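Local coordinates for protein AAC3-I (PDB 5HMN) that binds coenzyme A in a GNAT fold and probably acetylates aminoglycoside antibiotics, conferring resistance to them, at residues C[13-16]-C[17-21]; C[34-37]-C[38-41]. All blocks are in the same frame, centred on the assembly; numbering follows the deposited sequence.

Contact 1: C[13-16]-C[17-21]; sequences NEVA and LMETL
From E14 onward the backbone winds into the first turns of a helix. The carbonyl of V15 takes the amide of E19 at 3.0 Å between V15 O and E19 N, with an N-H...O angle of 150°. One residue further on, A16 O accepts T20 N in a weak bond of 3.3 Å. At the very start the bonding is weaker: E14 O is shared between the amides of L17 and M18, both weak, and the L17 angle is only 122°.

E14 is the N-cap residue of helix 15-28, the first helix of this GNAT fold. Its side chain does not turn in over the helix end. It runs alongside L17, both leaving the backbone on one side. CD of E14 comes 4.0 Å from CD2 of L17, so a leucine methyl touches the carboxylate carbon. The carboxylate itself is held from the preceding segment: OE1 accepts from S11 N and from H8 NE2, which ties the helix start to strand 5-9.

E19 folds its chain back toward V15. CG lies beside the backbone N (chi1 -73°), which brings it to 3.6 Å from V15 O. The bend at chi2 then turns the carboxylate back, with OE2 4.2 Å from V15 CG1. Both residues also touch S45 of helix 42-49. T20 sends its hydroxyl back to the same carbonyl as its amide: OG1 makes a weak bond to A16 O at 3.4 Å. M18 starts with CB against V15 O, but its end leads away from the turn and packs on F77 of the second subunit.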
loop_
_atom_site.group_PDB
_atom_site.type_symbol
_atom_site.label_atom_id
_atom_site.label_comp_id
_atom_site.label_asym_id
_atom_site.label_seq_id
_atom_site.Cartn_x
_atom_site.Cartn_y
_atom_site.Cartn_z
ATOM N N ASN C 13 -12.380 19.982 -1.901
ATOM C CA ASN C 13 -12.474 21.371 -2.337
ATOM C C ASN C 13 -11.110 22.037 -2.498
ATOM O O ASN C 13 -11.025 23.254 -2.658
ATOM C CB ASN C 13 -13.314 22.177 -1.343
ATOM C CG ASN C 13 -14.721 21.635 -1.193
ATOM O OD1 ASN C 13 -15.190 21.382 -0.082
ATOM N ND2 ASN C 13 -15.408 21.458 -2.316
ATOM N N GLU C 14 -10.044 21.244 -2.460
ATOM C CA GLU C 14 -8.696 21.804 -2.427
ATOM C C GLU C 14 -7.717 21.104 -3.359
ATOM O O GLU C 14 -6.585 20.812 -2.971
ATOM C CB GLU C 14 -8.158 21.768 -0.995
ATOM C CG GLU C 14 -8.876 22.724 -0.052
ATOM C CD GLU C 14 -8.576 22.449 1.402
ATOM O OE1 GLU C 14 -8.031 21.369 1.701
ATOM O OE2 GLU C 14 -8.885 23.311 2.250
ATOM N N VAL C 15 -8.151 20.853 -4.591
ATOM C CA VAL C 15 -7.287 20.261 -5.608
ATOM C C VAL C 15 -6.115 21.193 -5.916
ATOM O O VAL C 15 -4.999 20.741 -6.185
ATOM C CB VAL C 15 -8.068 19.954 -6.905
ATOM C CG1 VAL C 15 -7.129 19.488 -8.009
ATOM C CG2 VAL C 15 -9.144 18.909 -6.642
ATOM N N ALA C 16 -6.378 22.495 -5.859
ATOM C CA ALA C 16 -5.346 23.502 -6.081
ATOM C C ALA C 16 -4.180 23.337 -5.106
ATOM O O ALA C 16 -3.022 23.460 -5.493
ATOM C CB ALA C 16 -5.942 24.896 -5.962
ATOM N N LEU C 17 -4.493 23.059 -3.846
ATOM C CA LEU C 17 -3.467 22.822 -2.831
ATOM C C LEU C 17 -2.678 21.554 -3.138
ATOM O O LEU C 17 -1.473 21.486 -2.906
ATOM C CB LEU C 17 -4.097 22.724 -1.441
ATOM C CG LEU C 17 -4.062 23.978 -0.567
ATOM C CD1 LEU C 17 -4.638 25.167 -1.305
ATOM C CD2 LEU C 17 -4.807 23.750 0.739
ATOM N N MET C 18 -3.367 20.548 -3.665
ATOM C CA MET C 18 -2.731 19.287 -4.023
ATOM C C MET C 18 -1.686 19.504 -5.113
ATOM O O MET C 18 -0.608 18.913 -5.077
ATOM C CB MET C 18 -3.782 18.270 -4.481
ATOM C CG MET C 18 -3.237 16.878 -4.722
ATOM S SD MET C 18 -2.841 16.055 -3.175
ATOM C CE MET C 18 -1.582 14.908 -3.711
ATOM N N GLU C 19 -2.009 20.374 -6.072
ATOM C CA GLU C 19 -1.107 20.689 -7.181
ATOM C C GLU C 19 0.184 21.337 -6.714
ATOM O O GLU C 19 1.262 21.060 -7.242
ATOM C CB GLU C 19 -1.805 21.609 -8.187
ATOM C CG GLU C 19 -2.864 20.915 -9.020
ATOM C CD GLU C 19 -2.546 19.451 -9.252
ATOM O OE1 GLU C 19 -1.845 19.143 -10.240
ATOM O OE2 GLU C 19 -2.998 18.605 -8.449
ATOM N N THR C 20 0.066 22.226 -5.735
ATOM C CA THR C 20 1.227 22.887 -5.163
ATOM C C THR C 20 2.044 21.887 -4.352
ATOM O O THR C 20 3.274 21.909 -4.369
ATOM C CB THR C 20 0.810 24.070 -4.276
ATOM O OG1 THR C 20 0.013 24.981 -5.045
ATOM C CG2 THR C 20 2.035 24.799 -3.740
ATOM N N LEU C 21 1.346 20.996 -3.657
ATOM C CA LEU C 21 2.000 19.960 -2.869
ATOM C C LEU C 21 2.834 19.047 -3.767
ATOM O O LEU C 21 3.922 18.618 -3.384
ATOM C CB LEU C 21 0.965 19.146 -2.088
ATOM C CG LEU C 21 1.526 18.045 -1.186
ATOM C CD1 LEU C 21 2.573 18.623 -0.252
ATOM C CD2 LEU C 21 0.409 17.373 -0.402
#

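Contact 2: C[34-37]-C[38-41]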
loop_
_atom_site.group_PDB
_atom_site.type_symbol
_atom_site.label_atom_id
_atom_site.label_comp_id
_atom_site.label_asym_id
_atom_site.label_seq_id
_atom_site.Cartn_x
_atom_site.Cartn_y
_atom_site.Cartn_z
ATOM N N THR C 34 8.366 13.760 -12.671
ATOM C CA THR C 34 7.399 12.740 -12.288
ATOM C C THR C 34 6.175 13.338 -11.590
ATOM O O THR C 34 5.049 12.893 -11.810
ATOM C CB THR C 34 8.043 11.689 -11.363
ATOM O OG1 THR C 34 9.172 11.103 -12.022
ATOM C CG2 THR C 34 7.046 10.596 -11.008
ATOM N N TYR C 35 6.398 14.360 -10.767
ATOM C CA TYR C 35 5.337 14.889 -9.911
ATOM C C TYR C 35 4.590 16.079 -10.503
ATOM O O TYR C 35 3.464 16.362 -10.100
ATOM C CB TYR C 35 5.911 15.273 -8.543
ATOM C CG TYR C 35 6.248 14.075 -7.685
ATOM C CD1 TYR C 35 5.289 13.486 -6.871
ATOM C CD2 TYR C 35 7.523 13.525 -7.699
ATOM C CE1 TYR C 35 5.591 12.382 -6.093
ATOM C CE2 TYR C 35 7.836 12.421 -6.925
ATOM C CZ TYR C 35 6.866 11.855 -6.124
ATOM O OH TYR C 35 7.167 10.758 -5.348
ATOM N N THR C 36 5.205 16.772 -11.456
ATOM C CA THR C 36 4.574 17.943 -12.053
ATOM C C THR C 36 4.560 17.904 -13.583
ATOM O O THR C 36 3.917 18.739 -14.219
ATOM C CB THR C 36 5.271 19.250 -11.612
ATOM O OG1 THR C 36 6.619 19.278 -12.105
ATOM C CG2 THR C 36 5.285 19.370 -10.090
ATOM N N GLY C 37 5.265 16.941 -14.168
ATOM C CA GLY C 37 5.399 16.870 -15.615
ATOM C C GLY C 37 4.157 16.394 -16.343
ATOM O O GLY C 37 3.988 16.656 -17.534
ATOM N N ASN C 38 3.287 15.688 -15.631
ATOM C CA ASN C 38 2.047 15.194 -16.219
ATOM C C ASN C 38 0.942 15.108 -15.176
ATOM O O ASN C 38 0.427 14.026 -14.892
ATOM C CB ASN C 38 2.269 13.829 -16.872
ATOM C CG ASN C 38 1.195 13.486 -17.888
ATOM O OD1 ASN C 38 0.071 13.989 -17.822
ATOM N ND2 ASN C 38 1.537 12.624 -18.838
ATOM N N ARG C 39 0.587 16.258 -14.614
ATOM C CA ARG C 39 -0.414 16.343 -13.556
ATOM C C ARG C 39 -1.781 15.853 -14.028
ATOM O O ARG C 39 -2.150 16.046 -15.186
ATOM C CB ARG C 39 -0.525 17.784 -13.048
ATOM C CG ARG C 39 0.812 18.446 -12.753
ATOM C CD ARG C 39 0.634 19.923 -12.452
ATOM N NE ARG C 39 1.894 20.568 -12.103
ATOM C CZ ARG C 39 2.175 21.841 -12.359
ATOM N NH1 ARG C 39 1.281 22.607 -12.971
ATOM N NH2 ARG C 39 3.348 22.349 -12.006
ATOM N N PRO C 40 -2.535 15.206 -13.128
ATOM C CA PRO C 40 -3.886 14.721 -13.425
ATOM C C PRO C 40 -4.874 15.855 -13.657
ATOM O O PRO C 40 -4.559 17.006 -13.370
ATOM C CB PRO C 40 -4.266 13.939 -12.164
ATOM C CG PRO C 40 -2.975 13.629 -11.487
ATOM C CD PRO C 40 -2.096 14.806 -11.781
ATOM N N ARG C 41 -6.059 15.530 -14.168
ATOM C CA ARG C 41 -7.119 16.521 -14.306
ATOM C C ARG C 41 -7.733 16.790 -12.945
ATOM O O ARG C 41 -7.622 15.964 -12.044
ATOM C CB ARG C 41 -8.189 16.040 -15.281
ATOM C CG ARG C 41 -7.635 15.383 -16.519
ATOM C CD ARG C 41 -8.625 14.374 -17.072
ATOM N NE ARG C 41 -8.056 13.597 -18.166
ATOM C CZ ARG C 41 -8.732 12.695 -18.869
ATOM N NH1 ARG C 41 -10.008 12.455 -18.594
ATOM N NH2 ARG C 41 -8.134 12.035 -19.851
HETATM O O HOH W 1 3.378 14.766 -13.128
#
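R39 lays its side chain along T36, its guanidinium against the threonine CB and CG2. The aliphatic part covers the end of the T36 backbone: CG of R39 sits 3.4 Å from T36 O. This is the exit from the short helix 32-36 of the GNAT fold, where the chain passes through G37 into the loop that leads to helix 42-49. The R39 chain is extended from CG to NE, with CG beside the backbone N (chi1 -47°), and this carries the guanidinium over the threonine. NE and NH2 of R39 each lie 3.7 Å from T36 CB. The threonine hydroxyl is engaged elsewhere. T36 OG1 is hydrogen-bonded to M32 O, one turn back in the helix.

Water 1 bridges the backbone across the turn. It donates to T34 O and accepts from N38 N, linking T34 in the helix to N38 in the loop. T34 O also accepts from Q79 NE2 of the second subunit, so this carbonyl has two donors. The loop continues along that subunit: P40 packs on its E78, and R41 makes a salt bridge to its E80. The Y35 side chain is about 8 Å from the bound coenzyme A, and its OH is hydrogen-bonded to OD2 of D88. The water bridge measures 2.8 Å to T34 O and 2.7 Å to N38 N.

In the fold
After strand 5-9 the chain enters helix 15-28 through contact 1, which closes its first turns. The helix runs on to a short connection, and helix 32-36 follows. Contact 2 closes the turn that leaves this second helix and leads into helix 42-49. The two contacts lie in series, neither nested nor crossed. Their centres are about 12 Å apart, and they meet in space where E19 OE1 packs 3.4 Å from R39 CB. E19, in the second turn of helix 15-28, thus meets the loop after helix 32-36. Both contacts also reach the second subunit.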